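Beta-lactamase-like protein (Novosphingobium pentaromativorans US6-1, PDB 6AUF) probably hydrolyses beta-lactam antibiotics as a metallo-beta-lactamase of the B3 type, holding two zinc ions in its active site. Local coordinates at residues A[30-34]-A[58-62]; A[181-187]-A[228-232]; A[189-194]-A[205-211]. All blocks are in the same frame, centred on the assembly; numbering follows the deposited sequence.

In the fold
Interaction 1 comes first along the chain and is complete before the other two begin; interaction 3 falls within the span between the two segments of interaction 2. The centres of interactions 1 and 2 lie about 27 Å apart on opposite sides of the chain's centre. Between them sits interaction 3, a hairpin of the five-stranded sheet, about 20 Å from the first and 15 Å from the second, centre to centre. It touches both: Tyr208 packs on Ala62, and Ser189 and Ser191 reach Thr182. Interaction 2 ties the loop of the zinc ligand His185 to helix 226-241, Asp210 of interaction 3 bonds the ligand His107, and Gly60 of interaction 1 lies about 9 Å from a zinc in this alpha-beta/beta-alpha fold.

Interaction 1. Residues A[30-34]-A[58-62]; sequences ACKGL and TCGIA
Both cysteines turn their sulfur away from their own carbonyl carbon, Cys31 with chi1 at -66° and Cys59 at -80°, and the two SG atoms meet as a disulfide. The bridge pins the N-terminal segment, where helix 27-30 has just ended, onto the loop between strands 53-55 and 64-66 of the metallo-beta-lactamase fold. Its S-S torsion, chi3, is -78°, and the alpha carbons, Cys31 CA and Cys59 CA, lie 5.5 Å apart.

Cys31 also opens a type II beta turn that ends at Leu34, with Gly33 taking the positive phi. The turn brings Leu34 back alongside Cys59: Leu34 CB rests 4.1 Å from Cys59 CB, and its CD1 branch lies near the sulfur of Cys59. Ala44 packs on both cysteines and His42 on Leu34.

On the far side, Thr58 shapes the loop as an ST motif, its hydroxyl oxygen accepting from the backbone N of both Gly60 and Ile61. The side of the loop at Gly60 lies about 9 Å from a bound zinc, and Ile61 touches the zinc ligand His251. The straighter of the two threonine bonds runs from Ile61 N to Thr58 OG1, 3.0 Å long.

Interaction 2. Residues A[181-187]-A[228-232]; sequences ETPAHSP and RIARI. With ZN (zinc ion), chain C.
Arg231 lays one face of its guanidinium over the ring of Pro183, whose CG sits under the rim of the group, 3.3 Å from Arg231 NH2. Bends at chi2 and chi3 fold the arginine chain back off the helix and across the proline. At the edge of the same group, Arg231 NH2 reaches Glu181 OE2 at 3.1 Å in a salt bridge. The bond lies in the guanidinium plane but comes down on the carboxylate from above, the two planes standing 72° apart. A water takes a hydrogen bond from Arg231 NH1, while the other carboxylate oxygen, OE1, is bonded to Ser132. Another water links Arg231 NE to Pro187 O.

What Arg231 and its neighbour Arg228 clasp from helix 226-241 is the loop carrying a zinc ligand of the metallo-beta-lactamase site. Pro183 centres an inverse gamma turn, closed by Ala184 N to Thr182 O, and two residues on the CB of His185 points away from the helix. His185 NE2 binds zinc at 2.1 Å, with His107 and His109 completing the protein ligands, and His185 ND1 is bonded to Thr213 O.

Nearly one helical turn before Arg231, Arg228 grips a single oxygen end-on: Arg228 NH1 and NH2 each lie 2.9 Å from Pro183 O, both with the oxygen near the guanidinium plane. The NH2 bond falls on a carbonyl lone pair, whereas the NH1 donor is tilted from the carbonyl plane. Pro187 N lies over the rim of one guanidinium face, and a third water joins Arg228 NH1 to Ala184 O. Close to the turn, Ile232 CG1 packs 3.5 Å from Ala184 O.

Interaction 3. Residues A[189-194]-A[205-211]; sequences SASWTW and MIAYADS
Strands 190-194 and 205-208 run antiparallel, their axes 4.7 Å apart at closest approach, with Trp192-Tyr208 and Trp194-Ile206 as hydrogen-bonded pairs and Thr193-Ala207 as the non-hydrogen-bonded pair between them. They form a beta hairpin in the five-stranded sheet of the metallo-beta-lactamase fold. Ile206 N meets Trp194 O at 2.8 Å, and Trp192 N meets Tyr208 O at 3.1 Å.

Trp194, Ile206, Trp192 and Tyr208 share one face. With chi1 at 66°, Trp194 CG stands between its backbone N and carbonyl carbon, and the indole comes down across the neighbouring strand. Ile206 CG2 lies under the six-membered ring, 4.0 Å from the centroid of that Trp194 ring, a CH-pi contact offset toward the rim. Tyr208 CB meets the ring's edge, 4.0 Å from Trp194 CZ3. This face packs toward strand 64-66; Trp194 NE1 is bonded to Thr53, Trp192 NE1 to Thr105 and Tyr208 OH to Asp76. Thr193, on the other face with Ala207, meets Met205 CE with its CG2.

Toward the zinc-site end of the hairpin, polar groups add to the ladder. A water donates to both Ala190 O and Tyr208 O. Ser191 OG accepts from Asp210 N at 3.1 Å, nearly straight at 167°, and also bonds Thr182 OG1. Asp210 is a second-shell residue of the zinc site: its OD1 is bonded to ND1 of the zinc ligand His107, consistent with orienting that imidazole. On the other carboxylate oxygen, Ser189 OG lies 2.7 Å from Asp210 OD2, with Thr182 O a competing acceptor for the serine proton.

Interaction 1. Residues A[30-34]-A[58-62]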
# COMPACT_ATOMS: atom_id res chain seq x y z
N ALA A 30 -8.58 16.66 10.32
CA ALA A 30 -7.17 16.99 10.50
C ALA A 30 -6.41 17.06 9.17
O ALA A 30 -5.37 17.73 9.09
CB ALA A 30 -6.52 15.98 11.44
N CYS A 31 -6.90 16.39 8.12
CA CYS A 31 -6.20 16.36 6.83
C CYS A 31 -7.03 16.97 5.70
O CYS A 31 -6.75 16.68 4.53
CB CYS A 31 -5.82 14.92 6.45
SG CYS A 31 -4.58 14.13 7.50
N LYS A 32 -8.02 17.80 6.01
CA LYS A 32 -8.87 18.36 4.96
C LYS A 32 -8.02 19.06 3.91
O LYS A 32 -7.11 19.83 4.25
CB LYS A 32 -9.88 19.34 5.55
CG LYS A 32 -10.98 19.78 4.58
CD LYS A 32 -11.93 20.80 5.22
CE LYS A 32 -13.18 21.06 4.37
NZ LYS A 32 -12.89 21.82 3.13
N GLY A 33 -8.30 18.77 2.64
CA GLY A 33 -7.62 19.41 1.52
C GLY A 33 -6.22 18.93 1.23
O GLY A 33 -5.59 19.46 0.30
N LEU A 34 -5.70 17.96 1.98
CA LEU A 34 -4.32 17.50 1.84
C LEU A 34 -4.24 16.12 1.17
O LEU A 34 -3.36 15.32 1.49
CB LEU A 34 -3.64 17.50 3.21
CG LEU A 34 -3.48 18.87 3.88
CD1 LEU A 34 -2.99 18.77 5.33
CD2 LEU A 34 -2.56 19.75 3.06
N THR A 58 0.89 9.43 6.96
CA THR A 58 0.69 10.86 6.85
C THR A 58 -0.69 11.15 6.27
O THR A 58 -1.48 10.25 5.99
CB THR A 58 1.75 11.50 5.96
OG1 THR A 58 1.44 11.21 4.59
CG2 THR A 58 3.13 10.96 6.29
N CYS A 59 -0.96 12.45 6.08
CA CYS A 59 -2.21 12.90 5.47
C CYS A 59 -2.37 12.44 4.03
O CYS A 59 -3.50 12.32 3.55
CB CYS A 59 -2.31 14.43 5.54
SG CYS A 59 -2.83 15.12 7.15
N GLY A 60 -1.26 12.18 3.33
CA GLY A 60 -1.32 11.83 1.92
C GLY A 60 -0.98 10.39 1.62
O GLY A 60 -1.51 9.81 0.66
N ILE A 61 -0.11 9.78 2.41
CA ILE A 61 0.37 8.42 2.16
C ILE A 61 0.09 7.57 3.38
O ILE A 61 0.40 7.96 4.51
CB ILE A 61 1.88 8.40 1.83
CG1 ILE A 61 2.18 9.28 0.61
CG2 ILE A 61 2.33 6.97 1.61
CD1 ILE A 61 1.56 8.77 -0.71
N ALA A 62 -0.48 6.39 3.16
CA ALA A 62 -0.78 5.50 4.27
C ALA A 62 0.47 4.78 4.76
O ALA A 62 1.48 4.66 4.06
CB ALA A 62 -1.83 4.45 3.88

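Interaction 2. Residues A[181-187]-A[228-232]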
# COMPACT_ATOMS: atom_id res chain seq x y z
N GLU A 181 0.44 -11.04 -5.37
CA GLU A 181 0.99 -10.22 -6.45
C GLU A 181 -0.15 -9.64 -7.28
O GLU A 181 -0.98 -10.39 -7.83
CB GLU A 181 1.94 -11.03 -7.33
CG GLU A 181 3.38 -10.98 -6.82
CD GLU A 181 4.38 -11.60 -7.78
OE1 GLU A 181 5.61 -11.40 -7.61
OE2 GLU A 181 3.92 -12.29 -8.71
N THR A 182 -0.21 -8.31 -7.36
CA THR A 182 -1.33 -7.58 -7.96
C THR A 182 -0.78 -6.50 -8.90
O THR A 182 -0.91 -5.30 -8.62
CB THR A 182 -2.23 -6.96 -6.87
OG1 THR A 182 -1.46 -6.09 -6.03
CG2 THR A 182 -2.81 -8.04 -5.99
N PRO A 183 -0.18 -6.89 -10.02
CA PRO A 183 0.70 -5.96 -10.75
C PRO A 183 -0.01 -4.99 -11.68
O PRO A 183 0.45 -4.78 -12.81
CB PRO A 183 1.62 -6.90 -11.54
CG PRO A 183 1.36 -8.28 -10.95
CD PRO A 183 -0.06 -8.25 -10.56
N ALA A 184 -1.10 -4.36 -11.21
CA ALA A 184 -1.84 -3.43 -12.05
C ALA A 184 -1.12 -2.10 -12.19
O ALA A 184 -1.05 -1.54 -13.28
CB ALA A 184 -3.25 -3.23 -11.50
N HIS A 185 -0.55 -1.58 -11.10
CA HIS A 185 -0.03 -0.22 -11.09
C HIS A 185 1.45 -0.19 -11.40
O HIS A 185 1.93 0.78 -12.01
CB HIS A 185 -0.33 0.45 -9.73
CG HIS A 185 0.49 1.67 -9.46
ND1 HIS A 185 0.18 2.92 -9.97
CD2 HIS A 185 1.63 1.84 -8.75
CE1 HIS A 185 1.09 3.80 -9.57
NE2 HIS A 185 1.98 3.17 -8.83
N SER A 186 2.18 -1.22 -10.99
CA SER A 186 3.61 -1.35 -11.23
C SER A 186 3.93 -2.83 -11.30
O SER A 186 3.12 -3.67 -10.91
CB SER A 186 4.41 -0.69 -10.11
OG SER A 186 4.31 -1.48 -8.94
N PRO A 187 5.13 -3.19 -11.77
CA PRO A 187 5.47 -4.62 -11.81
C PRO A 187 5.50 -5.26 -10.44
O PRO A 187 5.08 -6.43 -10.30
CB PRO A 187 6.84 -4.62 -12.48
CG PRO A 187 6.81 -3.41 -13.36
CD PRO A 187 6.07 -2.37 -12.55
N ARG A 228 3.24 -6.38 -19.75
CA ARG A 228 2.65 -5.44 -18.80
C ARG A 228 1.13 -5.52 -18.82
O ARG A 228 0.49 -5.52 -17.75
CB ARG A 228 3.10 -4.02 -19.12
CG ARG A 228 2.55 -2.96 -18.18
CD ARG A 228 3.51 -2.64 -17.00
NE ARG A 228 3.60 -3.75 -16.05
CZ ARG A 228 2.74 -3.98 -15.06
NH1 ARG A 228 1.69 -3.18 -14.86
NH2 ARG A 228 2.93 -5.05 -14.27
N ILE A 229 0.52 -5.58 -20.01
CA ILE A 229 -0.93 -5.64 -20.09
C ILE A 229 -1.45 -6.91 -19.44
O ILE A 229 -2.50 -6.91 -18.78
CB ILE A 229 -1.41 -5.53 -21.56
CG1 ILE A 229 -1.04 -4.17 -22.15
CG2 ILE A 229 -2.92 -5.79 -21.66
CD1 ILE A 229 -1.67 -3.90 -23.49
N ALA A 230 -0.75 -8.03 -19.65
CA ALA A 230 -1.24 -9.29 -19.08
C ALA A 230 -1.10 -9.28 -17.57
O ALA A 230 -1.98 -9.76 -16.85
CB ALA A 230 -0.49 -10.48 -19.69
N ARG A 231 0.02 -8.74 -17.07
CA ARG A 231 0.19 -8.57 -15.63
C ARG A 231 -0.88 -7.64 -15.04
O ARG A 231 -1.38 -7.89 -13.95
CB ARG A 231 1.60 -8.05 -15.35
CG ARG A 231 2.66 -9.10 -15.63
CD ARG A 231 2.44 -10.28 -14.71
NE ARG A 231 3.12 -10.09 -13.44
CZ ARG A 231 2.98 -10.90 -12.39
NH1 ARG A 231 2.16 -11.95 -12.44
NH2 ARG A 231 3.67 -10.65 -11.28
N ILE A 232 -1.26 -6.58 -15.77
CA ILE A 232 -2.33 -5.71 -15.27
C ILE A 232 -3.62 -6.51 -15.09
O ILE A 232 -4.26 -6.46 -14.04
CB ILE A 232 -2.53 -4.50 -16.19
CG1 ILE A 232 -1.31 -3.57 -16.11
CG2 ILE A 232 -3.80 -3.75 -15.80
CD1 ILE A 232 -1.18 -2.59 -17.28
ZN ZN C . 3.18 4.25 -7.53
O HOH W 1 2.17 -13.47 -9.93
O HOH W 2 0.77 -0.33 -15.26
O HOH W 3 5.06 -8.52 -12.64

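Interaction 3. Residues A[189-194]-A[205-211]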
# COMPACT_ATOMS: atom_id res chain seq x y z
N SER A 189 3.82 -4.48 -7.70
CA SER A 189 2.67 -4.19 -6.85
C SER A 189 2.20 -5.43 -6.09
O SER A 189 2.07 -6.52 -6.65
CB SER A 189 1.53 -3.63 -7.69
OG SER A 189 0.31 -3.82 -7.00
N ALA A 190 1.95 -5.24 -4.80
CA ALA A 190 1.45 -6.28 -3.91
C ALA A 190 0.26 -5.75 -3.12
O ALA A 190 0.16 -4.56 -2.82
CB ALA A 190 2.53 -6.76 -2.95
N SER A 191 -0.65 -6.66 -2.79
CA SER A 191 -1.80 -6.38 -1.95
C SER A 191 -1.80 -7.37 -0.80
O SER A 191 -1.40 -8.53 -0.96
CB SER A 191 -3.10 -6.47 -2.73
OG SER A 191 -3.24 -5.35 -3.59
N TRP A 192 -2.26 -6.90 0.37
CA TRP A 192 -2.14 -7.65 1.60
C TRP A 192 -3.51 -7.84 2.25
O TRP A 192 -4.41 -7.00 2.11
CB TRP A 192 -1.20 -6.95 2.55
CG TRP A 192 0.23 -6.92 2.08
CD1 TRP A 192 0.81 -5.96 1.30
CD2 TRP A 192 1.25 -7.88 2.37
NE1 TRP A 192 2.13 -6.27 1.08
CE2 TRP A 192 2.43 -7.44 1.73
CE3 TRP A 192 1.28 -9.08 3.09
CZ2 TRP A 192 3.63 -8.16 1.80
CZ3 TRP A 192 2.48 -9.79 3.15
CH2 TRP A 192 3.63 -9.33 2.51
N THR A 193 -3.64 -8.93 3.01
CA THR A 193 -4.93 -9.37 3.52
C THR A 193 -4.72 -10.06 4.87
O THR A 193 -3.80 -10.87 5.01
CB THR A 193 -5.59 -10.30 2.47
OG1 THR A 193 -6.83 -9.73 2.03
CG2 THR A 193 -5.80 -11.74 2.97
N TRP A 194 -5.56 -9.73 5.85
CA TRP A 194 -5.46 -10.37 7.17
C TRP A 194 -6.74 -10.12 7.95
O TRP A 194 -7.56 -9.27 7.59
CB TRP A 194 -4.25 -9.87 7.98
CG TRP A 194 -4.32 -8.41 8.38
CD1 TRP A 194 -4.74 -7.90 9.59
CD2 TRP A 194 -3.94 -7.29 7.59
NE1 TRP A 194 -4.65 -6.52 9.58
CE2 TRP A 194 -4.16 -6.12 8.37
CE3 TRP A 194 -3.44 -7.14 6.29
CZ2 TRP A 194 -3.90 -4.83 7.90
CZ3 TRP A 194 -3.18 -5.86 5.82
CH2 TRP A 194 -3.40 -4.73 6.61
N MET A 205 -12.13 -9.09 7.60
CA MET A 205 -10.93 -9.16 6.80
C MET A 205 -10.57 -7.77 6.31
O MET A 205 -11.40 -7.09 5.71
CB MET A 205 -11.12 -10.11 5.63
CG MET A 205 -11.41 -11.52 6.06
SD MET A 205 -10.02 -12.23 6.95
CE MET A 205 -8.69 -12.00 5.77
N ILE A 206 -9.37 -7.35 6.59
CA ILE A 206 -8.83 -6.12 6.06
C ILE A 206 -8.03 -6.43 4.80
O ILE A 206 -7.31 -7.43 4.71
CB ILE A 206 -7.98 -5.41 7.13
CG1 ILE A 206 -8.91 -4.89 8.23
CG2 ILE A 206 -7.18 -4.26 6.53
CD1 ILE A 206 -8.25 -4.70 9.54
N ALA A 207 -8.20 -5.58 3.79
CA ALA A 207 -7.48 -5.69 2.54
C ALA A 207 -6.76 -4.37 2.31
O ALA A 207 -7.40 -3.34 2.08
CB ALA A 207 -8.42 -6.01 1.38
N TYR A 208 -5.43 -4.39 2.41
CA TYR A 208 -4.59 -3.26 2.01
C TYR A 208 -4.29 -3.43 0.52
O TYR A 208 -3.25 -3.95 0.10
CB TYR A 208 -3.34 -3.21 2.88
CG TYR A 208 -2.51 -1.94 2.71
CD1 TYR A 208 -3.11 -0.68 2.75
CD2 TYR A 208 -1.13 -2.01 2.53
CE1 TYR A 208 -2.36 0.48 2.59
CE2 TYR A 208 -0.37 -0.86 2.36
CZ TYR A 208 -0.99 0.38 2.40
OH TYR A 208 -0.25 1.52 2.24
N ALA A 209 -5.26 -3.00 -0.30
CA ALA A 209 -5.16 -3.17 -1.75
C ALA A 209 -4.35 -2.02 -2.32
O ALA A 209 -4.69 -0.85 -2.11
CB ALA A 209 -6.53 -3.24 -2.40
N ASP A 210 -3.28 -2.35 -3.03
CA ASP A 210 -2.35 -1.39 -3.59
C ASP A 210 -3.04 -0.41 -4.53
O ASP A 210 -4.14 -0.67 -5.04
CB ASP A 210 -1.25 -2.13 -4.34
CG ASP A 210 -0.06 -1.26 -4.63
OD1 ASP A 210 -0.05 -0.09 -4.18
OD2 ASP A 210 0.86 -1.77 -5.29
N SER A 211 -2.38 0.73 -4.77
CA SER A 211 -2.77 1.60 -5.87
C SER A 211 -3.00 0.76 -7.12
O SER A 211 -2.26 -0.20 -7.38
CB SER A 211 -1.69 2.64 -6.15
OG SER A 211 -1.15 3.13 -4.94
O HOH W 4 -0.73 -3.24 -0.36